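Local atomic coordinates of beta subunit of photoactivated adenylyl cyclase (Beggiatoa sp. PS, PDB entry 5M2A), a protein that senses blue light through a flavin-binding BLUF domain and, once photoactivated, probably converts ATP to cyclic AMP in its cyclase domain. Residues K6-I11 and E59-L64; L78-E83 and Q121-L126; S159-F164 and V177-R182; K230-H235 and H243-G248. One frame throughout, in Å; residues are numbered along the deposited sequence. Where two conformers were deposited one is given.

Interaction 1 of 4, residues K6-I11 and E59-L64. With FMN (flavin mononucleotide), chain F.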
# COMPACT_ATOMS: atom_id res chain seq x y z
N LYS A 6 -20.32 -9.43 -23.31
CA LYS A 6 -19.19 -9.17 -22.42
C LYS A 6 -18.83 -10.46 -21.68
O LYS A 6 -19.59 -11.43 -21.67
CB LYS A 6 -19.51 -8.07 -21.41
CG LYS A 6 -20.56 -8.48 -20.39
CD LYS A 6 -20.98 -7.32 -19.51
CE LYS A 6 -19.84 -6.85 -18.63
NZ LYS A 6 -20.25 -5.68 -17.82
N ARG A 7 -17.65 -10.44 -21.06
CA ARG A 7 -17.18 -11.57 -20.28
C ARG A 7 -16.51 -11.04 -19.03
O ARG A 7 -15.64 -10.16 -19.11
CB ARG A 7 -16.22 -12.45 -21.09
CG ARG A 7 -15.61 -13.61 -20.31
CD ARG A 7 -15.02 -14.64 -21.26
NE ARG A 7 -14.13 -14.02 -22.25
CZ ARG A 7 -14.37 -14.00 -23.56
NH1 ARG A 7 -15.46 -14.56 -24.05
NH2 ARG A 7 -13.51 -13.41 -24.38
N LEU A 8 -16.92 -11.55 -17.87
CA LEU A 8 -16.32 -11.16 -16.61
C LEU A 8 -15.78 -12.38 -15.88
O LEU A 8 -16.27 -13.50 -16.03
CB LEU A 8 -17.32 -10.40 -15.72
CG LEU A 8 -18.60 -11.03 -15.17
CD1 LEU A 8 -18.33 -11.86 -13.92
CD2 LEU A 8 -19.61 -9.94 -14.85
N VAL A 9 -14.75 -12.15 -15.06
CA VAL A 9 -14.15 -13.20 -14.26
C VAL A 9 -14.01 -12.65 -12.86
O VAL A 9 -13.62 -11.49 -12.68
CB VAL A 9 -12.77 -13.62 -14.81
CG1 VAL A 9 -12.22 -14.80 -14.02
CG2 VAL A 9 -12.87 -13.97 -16.29
N TYR A 10 -14.35 -13.47 -11.87
CA TYR A 10 -14.25 -13.04 -10.48
C TYR A 10 -13.79 -14.21 -9.63
O TYR A 10 -13.90 -15.37 -10.01
CB TYR A 10 -15.59 -12.47 -9.95
CG TYR A 10 -16.66 -13.50 -9.66
CD1 TYR A 10 -16.67 -14.20 -8.45
CD2 TYR A 10 -17.66 -13.76 -10.58
CE1 TYR A 10 -17.65 -15.14 -8.18
CE2 TYR A 10 -18.64 -14.70 -10.32
CZ TYR A 10 -18.63 -15.39 -9.12
OH TYR A 10 -19.61 -16.33 -8.85
N ILE A 11 -13.28 -13.87 -8.45
CA ILE A 11 -12.96 -14.84 -7.42
C ILE A 11 -13.73 -14.49 -6.16
O ILE A 11 -14.14 -13.34 -5.95
CB ILE A 11 -11.45 -14.91 -7.13
CG1 ILE A 11 -10.94 -13.52 -6.75
CG2 ILE A 11 -10.71 -15.42 -8.34
CD1 ILE A 11 -9.46 -13.50 -6.47
N GLU A 59 -26.43 -6.81 -20.71
CA GLU A 59 -27.51 -6.64 -19.74
C GLU A 59 -27.79 -7.93 -18.99
O GLU A 59 -27.99 -7.91 -17.77
CB GLU A 59 -28.78 -6.14 -20.44
CG GLU A 59 -29.84 -5.64 -19.48
CD GLU A 59 -30.99 -4.94 -20.18
OE1 GLU A 59 -31.39 -5.39 -21.28
OE2 GLU A 59 -31.49 -3.93 -19.63
N LYS A 60 -27.78 -9.06 -19.69
CA LYS A 60 -28.03 -10.34 -19.04
C LYS A 60 -26.93 -10.69 -18.05
O LYS A 60 -27.20 -11.22 -16.97
CB LYS A 60 -28.19 -11.44 -20.09
CG LYS A 60 -29.31 -11.19 -21.08
CD LYS A 60 -30.66 -11.13 -20.38
CE LYS A 60 -31.78 -10.93 -21.38
NZ LYS A 60 -33.12 -11.04 -20.74
N VAL A 61 -25.67 -10.39 -18.40
CA VAL A 61 -24.56 -10.72 -17.51
C VAL A 61 -24.58 -9.82 -16.28
O VAL A 61 -24.31 -10.27 -15.16
CB VAL A 61 -23.23 -10.62 -18.27
CG1 VAL A 61 -22.06 -10.79 -17.31
CG2 VAL A 61 -23.15 -11.67 -19.34
N ASP A 62 -24.90 -8.53 -16.46
CA ASP A 62 -24.90 -7.61 -15.33
C ASP A 62 -26.04 -7.92 -14.37
O ASP A 62 -25.88 -7.81 -13.14
CB ASP A 62 -24.99 -6.17 -15.82
CG ASP A 62 -23.74 -5.74 -16.57
OD1 ASP A 62 -22.66 -6.32 -16.32
OD2 ASP A 62 -23.83 -4.81 -17.40
N LYS A 63 -27.21 -8.30 -14.90
CA LYS A 63 -28.31 -8.73 -14.04
C LYS A 63 -27.91 -9.91 -13.18
O LYS A 63 -28.19 -9.94 -11.97
CB LYS A 63 -29.54 -9.08 -14.89
CG LYS A 63 -30.16 -7.91 -15.62
CD LYS A 63 -31.36 -8.36 -16.45
CE LYS A 63 -32.53 -8.71 -15.56
NZ LYS A 63 -32.83 -7.58 -14.63
N LEU A 64 -27.25 -10.91 -13.78
CA LEU A 64 -26.86 -12.10 -13.03
C LEU A 64 -25.80 -11.78 -11.99
O LEU A 64 -25.86 -12.28 -10.85
CB LEU A 64 -26.36 -13.17 -14.00
CG LEU A 64 -25.67 -14.38 -13.37
CD1 LEU A 64 -26.60 -15.06 -12.39
CD2 LEU A 64 -25.19 -15.35 -14.44
N1 FMN F . -27.04 -18.29 -10.68
C2 FMN F . -27.22 -18.27 -12.05
O2 FMN F . -28.35 -18.14 -12.51
N3 FMN F . -26.14 -18.39 -12.90
C4 FMN F . -24.87 -18.52 -12.38
O4 FMN F . -23.91 -18.63 -13.14
C4A FMN F . -24.68 -18.54 -11.01
N5 FMN F . -23.41 -18.68 -10.51
C5A FMN F . -23.21 -18.70 -9.16
C6 FMN F . -21.92 -18.84 -8.67
C7 FMN F . -21.69 -18.86 -7.31
C7M FMN F . -20.29 -19.01 -6.80
C8 FMN F . -22.77 -18.74 -6.42
C8M FMN F . -22.54 -18.76 -4.94
C9 FMN F . -24.06 -18.60 -6.91
C9A FMN F . -24.28 -18.58 -8.29
N10 FMN F . -25.56 -18.43 -8.78
C10 FMN F . -25.77 -18.42 -10.15
C1' FMN F . -26.71 -18.33 -7.81
C2' FMN F . -27.41 -16.97 -7.81
O2' FMN F . -26.77 -16.12 -6.89
C3' FMN F . -28.86 -17.18 -7.39
O3' FMN F . -28.90 -17.98 -6.23
C4' FMN F . -29.65 -17.87 -8.51
O4' FMN F . -29.59 -17.08 -9.68
C5' FMN F . -31.11 -18.07 -8.12
O5' FMN F . -31.69 -16.81 -7.86
P FMN F . -33.28 -16.66 -7.68
O1P FMN F . -33.91 -16.66 -9.05
O2P FMN F . -33.80 -17.83 -6.87
O3P FMN F . -33.57 -15.36 -6.96

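Interaction 2 of 4, residues L78-E83 and Q121-L126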
# COMPACT_ATOMS: atom_id res chain seq x y z
N LEU A 78 -14.30 -10.41 -5.59
CA LEU A 78 -13.50 -9.46 -6.35
C LEU A 78 -13.58 -9.84 -7.82
O LEU A 78 -13.12 -10.91 -8.22
CB LEU A 78 -12.05 -9.43 -5.87
CG LEU A 78 -11.12 -8.55 -6.71
CD1 LEU A 78 -11.57 -7.10 -6.69
CD2 LEU A 78 -9.67 -8.66 -6.24
N CYS A 79 -14.18 -8.96 -8.62
CA CYS A 79 -14.15 -9.12 -10.07
C CYS A 79 -12.77 -8.72 -10.58
O CYS A 79 -12.31 -7.61 -10.33
CB CYS A 79 -15.24 -8.29 -10.73
SG CYS A 79 -15.30 -8.47 -12.53
N LEU A 80 -12.13 -9.63 -11.32
CA LEU A 80 -10.74 -9.46 -11.74
C LEU A 80 -10.60 -8.91 -13.14
O LEU A 80 -9.59 -8.26 -13.45
CB LEU A 80 -10.00 -10.79 -11.68
CG LEU A 80 -9.82 -11.42 -10.30
CD1 LEU A 80 -9.11 -12.74 -10.47
CD2 LEU A 80 -9.04 -10.48 -9.39
N LYS A 81 -11.57 -9.15 -14.01
CA LYS A 81 -11.41 -8.78 -15.40
C LYS A 81 -12.78 -8.68 -16.03
O LYS A 81 -13.66 -9.50 -15.75
CB LYS A 81 -10.54 -9.80 -16.15
CG LYS A 81 -10.43 -9.55 -17.65
CD LYS A 81 -9.82 -10.75 -18.38
CE LYS A 81 -8.31 -10.75 -18.31
NZ LYS A 81 -7.73 -11.96 -18.97
N THR A 82 -12.96 -7.67 -16.86
CA THR A 82 -14.17 -7.53 -17.66
C THR A 82 -13.73 -7.23 -19.09
O THR A 82 -13.01 -6.26 -19.33
CB THR A 82 -15.08 -6.43 -17.13
OG1 THR A 82 -15.44 -6.72 -15.78
CG2 THR A 82 -16.34 -6.35 -17.95
N GLU A 83 -14.15 -8.08 -20.02
CA GLU A 83 -13.89 -7.89 -21.44
C GLU A 83 -15.18 -7.42 -22.09
O GLU A 83 -16.22 -8.08 -21.98
CB GLU A 83 -13.40 -9.18 -22.10
CG GLU A 83 -12.04 -9.65 -21.63
CD GLU A 83 -11.71 -11.03 -22.15
OE1 GLU A 83 -11.87 -12.02 -21.40
OE2 GLU A 83 -11.29 -11.14 -23.33
N GLN A 121 -4.09 -17.51 -3.58
CA GLN A 121 -3.98 -17.24 -2.16
C GLN A 121 -3.05 -16.05 -1.90
O GLN A 121 -3.32 -15.21 -1.04
CB GLN A 121 -3.49 -18.49 -1.43
CG GLN A 121 -4.59 -19.54 -1.32
CD GLN A 121 -4.10 -20.86 -0.75
OE1 GLN A 121 -2.90 -21.11 -0.65
NE2 GLN A 121 -5.05 -21.71 -0.36
N SER A 122 -1.96 -15.97 -2.66
CA SER A 122 -1.09 -14.80 -2.58
C SER A 122 -1.81 -13.54 -3.03
O SER A 122 -1.68 -12.48 -2.40
CB SER A 122 0.17 -15.03 -3.43
OG SER A 122 1.07 -13.95 -3.32
N HIS A 123 -2.59 -13.64 -4.11
CA HIS A 123 -3.37 -12.50 -4.60
C HIS A 123 -4.27 -11.95 -3.51
O HIS A 123 -4.35 -10.73 -3.31
CB HIS A 123 -4.19 -12.95 -5.82
CG HIS A 123 -4.85 -11.84 -6.57
ND1 HIS A 123 -6.00 -11.21 -6.14
CD2 HIS A 123 -4.54 -11.27 -7.76
CE1 HIS A 123 -6.37 -10.30 -7.03
NE2 HIS A 123 -5.49 -10.31 -8.02
N ARG A 124 -4.93 -12.83 -2.76
CA ARG A 124 -5.87 -12.38 -1.74
C ARG A 124 -5.15 -11.69 -0.59
O ARG A 124 -5.73 -10.83 0.07
CB ARG A 124 -6.70 -13.56 -1.21
CG ARG A 124 -7.35 -14.38 -2.32
CD ARG A 124 -8.85 -14.29 -2.25
NE ARG A 124 -9.35 -13.00 -2.70
CZ ARG A 124 -10.64 -12.67 -2.70
NH1 ARG A 124 -11.01 -11.47 -3.12
NH2 ARG A 124 -11.55 -13.53 -2.27
N VAL A 125 -3.89 -12.05 -0.34
CA VAL A 125 -3.11 -11.32 0.66
C VAL A 125 -2.79 -9.92 0.16
O VAL A 125 -3.05 -8.92 0.84
CB VAL A 125 -1.81 -12.09 0.99
CG1 VAL A 125 -0.92 -11.22 1.86
CG2 VAL A 125 -2.14 -13.38 1.71
N LEU A 126 -2.24 -9.83 -1.06
CA LEU A 126 -1.91 -8.54 -1.65
C LEU A 126 -3.10 -7.59 -1.69
O LEU A 126 -2.92 -6.39 -1.51
CB LEU A 126 -1.35 -8.73 -3.06
CG LEU A 126 -0.09 -9.56 -3.30
CD1 LEU A 126 0.56 -9.12 -4.60
CD2 LEU A 126 0.90 -9.47 -2.16

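Interaction 3 of 4, residues S159-F164 and V177-R182. With MG (magnesium ion), chain G.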
# COMPACT_ATOMS: atom_id res chain seq x y z
N SER A 159 -6.93 10.73 11.01
CA SER A 159 -7.17 10.50 12.42
C SER A 159 -5.95 9.81 13.01
O SER A 159 -5.32 8.99 12.35
CB SER A 159 -8.42 9.67 12.66
OG SER A 159 -8.29 8.35 12.14
N ASP A 160 -5.61 10.15 14.26
CA ASP A 160 -4.48 9.47 14.89
C ASP A 160 -4.70 9.42 16.39
O ASP A 160 -5.69 9.93 16.92
CB ASP A 160 -3.14 10.14 14.52
CG ASP A 160 -2.88 11.43 15.26
OD1 ASP A 160 -3.80 11.96 15.90
OD2 ASP A 160 -1.73 11.90 15.20
N ILE A 161 -3.75 8.81 17.08
CA ILE A 161 -3.92 8.40 18.47
C ILE A 161 -3.38 9.48 19.39
O ILE A 161 -2.24 9.92 19.25
CB ILE A 161 -3.21 7.06 18.72
CG1 ILE A 161 -3.86 5.97 17.86
CG2 ILE A 161 -3.24 6.72 20.19
CD1 ILE A 161 -3.20 4.60 18.00
N LEU A 162 -4.20 9.88 20.37
CA LEU A 162 -3.78 10.88 21.34
C LEU A 162 -2.66 10.35 22.22
O LEU A 162 -2.71 9.21 22.69
CB LEU A 162 -4.97 11.29 22.23
CG LEU A 162 -4.67 12.37 23.27
CD1 LEU A 162 -4.42 13.70 22.57
CD2 LEU A 162 -5.80 12.48 24.28
N ALA A 163 -1.65 11.20 22.45
CA ALA A 163 -0.50 10.86 23.31
C ALA A 163 0.20 9.59 22.84
O ALA A 163 0.70 8.81 23.65
CB ALA A 163 -0.91 10.73 24.77
N PHE A 164 0.23 9.35 21.53
CA PHE A 164 0.84 8.11 21.05
C PHE A 164 2.31 8.02 21.42
O PHE A 164 2.82 6.91 21.65
CB PHE A 164 0.64 7.99 19.54
CG PHE A 164 1.04 6.65 18.99
CD1 PHE A 164 0.37 5.51 19.38
CD2 PHE A 164 2.10 6.54 18.09
CE1 PHE A 164 0.73 4.26 18.88
CE2 PHE A 164 2.46 5.30 17.59
CZ PHE A 164 1.78 4.16 17.98
N VAL A 177 1.36 -2.83 19.37
CA VAL A 177 0.87 -3.38 18.11
C VAL A 177 -0.59 -3.80 18.24
O VAL A 177 -1.41 -3.51 17.35
CB VAL A 177 1.77 -4.56 17.68
CG1 VAL A 177 1.08 -5.38 16.56
CG2 VAL A 177 3.12 -4.03 17.21
N ILE A 178 -0.95 -4.49 19.32
CA ILE A 178 -2.34 -4.85 19.55
C ILE A 178 -3.22 -3.61 19.56
O ILE A 178 -4.30 -3.57 18.96
CB ILE A 178 -2.48 -5.65 20.86
CG1 ILE A 178 -1.87 -7.04 20.69
CG2 ILE A 178 -3.93 -5.71 21.33
CD1 ILE A 178 -1.51 -7.71 22.03
N LEU A 179 -2.75 -2.56 20.24
CA LEU A 179 -3.54 -1.35 20.36
C LEU A 179 -3.70 -0.65 19.01
O LEU A 179 -4.79 -0.20 18.67
CB LEU A 179 -2.89 -0.42 21.39
CG LEU A 179 -3.50 0.97 21.59
CD1 LEU A 179 -3.41 1.39 23.04
CD2 LEU A 179 -2.81 2.01 20.71
N VAL A 180 -2.61 -0.55 18.24
CA VAL A 180 -2.70 0.15 16.96
C VAL A 180 -3.55 -0.66 15.98
O VAL A 180 -4.36 -0.09 15.23
CB VAL A 180 -1.29 0.43 16.41
CG1 VAL A 180 -1.38 1.11 15.06
CG2 VAL A 180 -0.52 1.35 17.38
N ASN A 181 -3.39 -1.99 15.96
CA ASN A 181 -4.24 -2.81 15.09
C ASN A 181 -5.72 -2.62 15.41
O ASN A 181 -6.56 -2.62 14.51
CB ASN A 181 -3.87 -4.29 15.21
CG ASN A 181 -2.61 -4.64 14.45
OD1 ASN A 181 -2.23 -3.95 13.51
ND2 ASN A 181 -1.96 -5.73 14.85
N ARG A 182 -6.06 -2.51 16.70
CA ARG A 182 -7.46 -2.35 17.07
C ARG A 182 -7.99 -1.01 16.58
O ARG A 182 -9.09 -0.92 16.03
CB ARG A 182 -7.62 -2.47 18.59
CG ARG A 182 -9.08 -2.45 19.05
CD ARG A 182 -9.88 -3.61 18.45
NE ARG A 182 -11.23 -3.68 19.02
CZ ARG A 182 -11.52 -4.29 20.16
NH1 ARG A 182 -10.55 -4.87 20.87
NH2 ARG A 182 -12.77 -4.33 20.62
MG MG G . -0.50 10.48 17.49
O HOH W 1 0.05 11.99 18.91

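Interaction 4 of 4, residues K230-H235 and H243-G248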
# COMPACT_ATOMS: atom_id res chain seq x y z
N LYS A 230 -14.71 5.53 22.83
CA LYS A 230 -15.23 5.78 24.17
C LYS A 230 -15.87 4.52 24.74
O LYS A 230 -15.66 4.18 25.91
CB LYS A 230 -16.23 6.94 24.15
CG LYS A 230 -16.72 7.36 25.53
CD LYS A 230 -17.72 8.50 25.41
CE LYS A 230 -18.34 8.84 26.75
NZ LYS A 230 -19.33 9.94 26.60
N GLN A 231 -16.66 3.81 23.93
CA GLN A 231 -17.22 2.53 24.38
C GLN A 231 -16.11 1.56 24.76
O GLN A 231 -16.19 0.89 25.80
CB GLN A 231 -18.10 1.92 23.29
CG GLN A 231 -19.41 2.64 23.07
CD GLN A 231 -20.29 1.94 22.05
OE1 GLN A 231 -20.45 0.72 22.07
NE2 GLN A 231 -20.86 2.72 21.13
N LEU A 232 -15.08 1.45 23.93
CA LEU A 232 -14.01 0.48 24.16
C LEU A 232 -13.26 0.77 25.45
O LEU A 232 -12.95 -0.14 26.22
CB LEU A 232 -13.06 0.48 22.95
CG LEU A 232 -11.89 -0.50 23.01
CD1 LEU A 232 -12.39 -1.94 23.03
CD2 LEU A 232 -10.97 -0.26 21.83
N ARG A 233 -13.03 2.06 25.75
CA ARG A 233 -12.28 2.39 26.97
C ARG A 233 -12.95 1.90 28.24
O ARG A 233 -12.26 1.51 29.20
CB ARG A 233 -12.05 3.90 27.06
CG ARG A 233 -11.10 4.43 26.00
CD ARG A 233 -10.58 5.81 26.40
NE ARG A 233 -11.65 6.79 26.52
CZ ARG A 233 -12.17 7.45 25.49
NH1 ARG A 233 -11.74 7.23 24.26
NH2 ARG A 233 -13.14 8.35 25.68
N HIS A 234 -14.28 1.93 28.32
CA HIS A 234 -14.90 1.42 29.54
C HIS A 234 -15.33 -0.04 29.41
O HIS A 234 -15.90 -0.58 30.36
CB HIS A 234 -16.07 2.31 29.98
CG HIS A 234 -17.23 2.32 29.03
ND1 HIS A 234 -18.11 1.26 28.91
CD2 HIS A 234 -17.69 3.28 28.20
CE1 HIS A 234 -19.04 1.56 28.02
NE2 HIS A 234 -18.81 2.78 27.58
N HIS A 235 -15.07 -0.68 28.27
CA HIS A 235 -15.34 -2.10 28.12
C HIS A 235 -14.23 -2.96 28.70
O HIS A 235 -14.49 -4.06 29.19
CB HIS A 235 -15.54 -2.41 26.63
CG HIS A 235 -16.15 -3.75 26.36
ND1 HIS A 235 -15.41 -4.85 25.98
CD2 HIS A 235 -17.44 -4.16 26.39
CE1 HIS A 235 -16.21 -5.88 25.80
NE2 HIS A 235 -17.45 -5.49 26.05
N HIS A 243 -7.75 0.90 27.35
CA HIS A 243 -8.41 1.81 28.28
C HIS A 243 -7.94 3.25 28.09
O HIS A 243 -8.57 4.17 28.63
CB HIS A 243 -8.18 1.36 29.72
CG HIS A 243 -8.85 2.22 30.74
ND1 HIS A 243 -10.21 2.46 30.74
CD2 HIS A 243 -8.35 2.91 31.80
CE1 HIS A 243 -10.52 3.26 31.75
NE2 HIS A 243 -9.41 3.55 32.40
N LEU A 244 -6.85 3.45 27.35
CA LEU A 244 -6.19 4.75 27.23
C LEU A 244 -6.25 5.30 25.82
O LEU A 244 -5.48 6.20 25.49
CB LEU A 244 -4.72 4.66 27.64
CG LEU A 244 -4.22 4.73 29.08
CD1 LEU A 244 -5.30 4.58 30.13
CD2 LEU A 244 -3.12 3.70 29.24
N LEU A 245 -7.14 4.76 24.97
CA LEU A 245 -7.14 5.05 23.53
C LEU A 245 -8.16 6.14 23.20
O LEU A 245 -9.38 5.94 23.33
CB LEU A 245 -7.40 3.77 22.73
CG LEU A 245 -7.55 3.85 21.21
CD1 LEU A 245 -6.32 4.44 20.55
CD2 LEU A 245 -7.86 2.46 20.62
N TYR A 246 -7.64 7.28 22.74
CA TYR A 246 -8.39 8.43 22.26
C TYR A 246 -7.90 8.83 20.88
O TYR A 246 -6.76 8.54 20.50
CB TYR A 246 -8.23 9.64 23.19
CG TYR A 246 -8.61 9.41 24.62
CD1 TYR A 246 -7.81 8.66 25.46
CD2 TYR A 246 -9.76 10.00 25.15
CE1 TYR A 246 -8.14 8.46 26.78
CE2 TYR A 246 -10.10 9.80 26.48
CZ TYR A 246 -9.29 9.03 27.28
OH TYR A 246 -9.64 8.85 28.59
N THR A 247 -8.74 9.53 20.14
CA THR A 247 -8.35 9.95 18.80
C THR A 247 -8.63 11.43 18.62
O THR A 247 -9.42 12.04 19.35
CB THR A 247 -9.07 9.12 17.72
OG1 THR A 247 -8.48 9.36 16.44
CG2 THR A 247 -10.54 9.45 17.67
N GLY A 248 -7.91 12.03 17.68
CA GLY A 248 -8.25 13.36 17.16
C GLY A 248 -8.39 13.22 15.68
O GLY A 248 -7.71 12.40 15.04

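Interaction 1 of 4, residues K6-I11 and E59-L64
K6 reaches from strand 6-11 across V61 to the carboxylate of D62, both on helix 59-64. From its CB the side chain turns CG to a place between the backbone N and the carbonyl carbon (chi1 68°), which lays CG 4.0 Å from CB of V61. CD comes next, 3.7 Å from OD1 of D62 and still beside the valine. A bend at chi3 then brings NZ to the aspartate, where it forms a salt bridge of 2.9 Å with OD1 of D62, using the syn lone pair of that oxygen. With an alanine here, the D62 carboxylate is likely to lose this charged mate and V61 the cover along one side. The valine's other contact is apolar: its CG1 lies 3.6 Å from CD2 of L8, the two side chains lying alongside with their ends pointing opposite ways. Farther along, L64 sets CD1 3.3 Å from C2 of FMN, and Y10 brings OH, hydrogen-bonded to Q52, to 3.4 Å from C6 of FMN. The strand and helix run at 26° to each other, a helix packed nearly parallel on a sheet strand, as in the ferredoxin-like alpha/beta core of BLUF domains, here beside the flavin pocket.

Interaction 2 of 4, residues L78-E83 and Q121-L126
H123 points its ring from helix 121-126 toward strand 78-83 because its CG stands opposite the backbone N (chi1 -170°); L78 has its CG likewise opposite its backbone N, while L80 swings CG beside its own (-65°). The three side chains thus meet where helix 110-129 crosses strand 77-83 of the BLUF sheet, the two short segments lying at 112°. Their axes are 12.2 Å apart, a wide gap bridged by long side chains. CE1 of H123 is the meeting point: CD2 of L78 meets the rim of the ring almost in its plane, 3.8 Å from CE1 of H123, and CD2 of L80 approaches CE1 of H123 obliquely at 3.6 Å. L80 also belongs to a classic beta bulge, for L80 and K81 both face V9 of the neighbouring strand. The imidazole nitrogens are engaged beyond the leucines: ND1 of H123 is hydrogen-bonded to E127, and NE2 of H123 to S122 of the second subunit, whose I119 packs on L80 and H123. The contact therefore joins the sheet to the helical dimer interface. R124, bent at chi2 and chi3, reaches out to the start of the strand, with its guanidinium held by a salt bridge to E127 and a hydrogen bond to the carbonyl of N76. In this pose NH1 of R124 lies 3.6 Å from CB of L78.

Interaction 3 of 4, residues S159-F164 and V177-R182
I161 serves two sides at once: its backbone O binds the magnesium ion at 2.5 Å, while its side chain is buried against L179 and V180 of helix 177-182. This is the metal-binding corner of the class III nucleotide cyclase fold, where a type II beta turn runs from I161 to F164 and a helix begins just after A163. A water also binds the ion, and D160 and D204 belong to the same site; OD2 of D160 stands 3.0 Å from the magnesium, farther than the carbonyl. OD1 of D160 is engaged by R287. Behind the ion the packing is wholly apolar. I161 carries CG1 beside its backbone N (chi1 -63°) and extends straight to CD1, which meets CD2 of L179 at 3.8 Å. F164, whose side chain runs at about a right angle to that of V180, closes the patch from the other end of the turn. Both ends of the turn are thereby seated on helix 173-193. The second subunit continues this layer, its L272 packing on F164 and its M261 on V180. Of the two ring atoms nearest V180, CE1 of F164 lies 3.5 Å from CG2 of V180 and CZ of F164 3.7 Å from that methyl.

Interaction 4 of 4, residues K230-H235 and H243-G248
H243 opens the contact with its ring: ND1 donates to the backbone O of R233 at 2.7 Å, nearly straight at 167°. That oxygen lies within the imidazole plane, though the donor is tilted from the carbonyl plane. Having CG anti to its backbone N (chi1 -179°) brings the ring to this carbonyl near the end of helix 215-235. L245 contributes twice: its CD2 touches CD2 of L232 at 4.3 Å, and its backbone O accepts a hydrogen bond from NH1 of R233 at 2.8 Å, met at the guanidinium edge. Y246 then lays its ring against the arginine, the planes 14° apart. CZ of R233 sits 3.7 Å from the centroid of the Y246 ring in a cation-pi stack, and CD of R233 adds a CH-pi contact over the same face. NH2 of R233 reaches Y335, while CA of K230 lies over the opposite guanidinium face, toward its rim. A leucine in place of R233 could neither donate nor stack, and is likely to leave the L245 carbonyl without this partner. Stacking and edge bonding fix the guanidinium's rotation, and the ring face and carbonyl oxygen probably help to offset the cost of burying the charge.

From the N terminus, interaction 1 joins the first strand of the BLUF domain to helix 58-69, closing a loop of 47 residues. Interaction 2 opens after it has closed and spans 37 residues to bring helix 110-129 to strand 77-83, a neighbour of strand 5-14; the two contacts therefore share one sheet. In the cyclase domain, interaction 3 closes 12 residues and interaction 4 only 7, their centres about 10 Å apart and strands 150-161 and 247-258 adjacent in a second sheet. All four follow in series, none nesting or crossing. The centres of interactions 2 and 3 lie about 30 Å apart, yet both, like interaction 1, touch the second subunit.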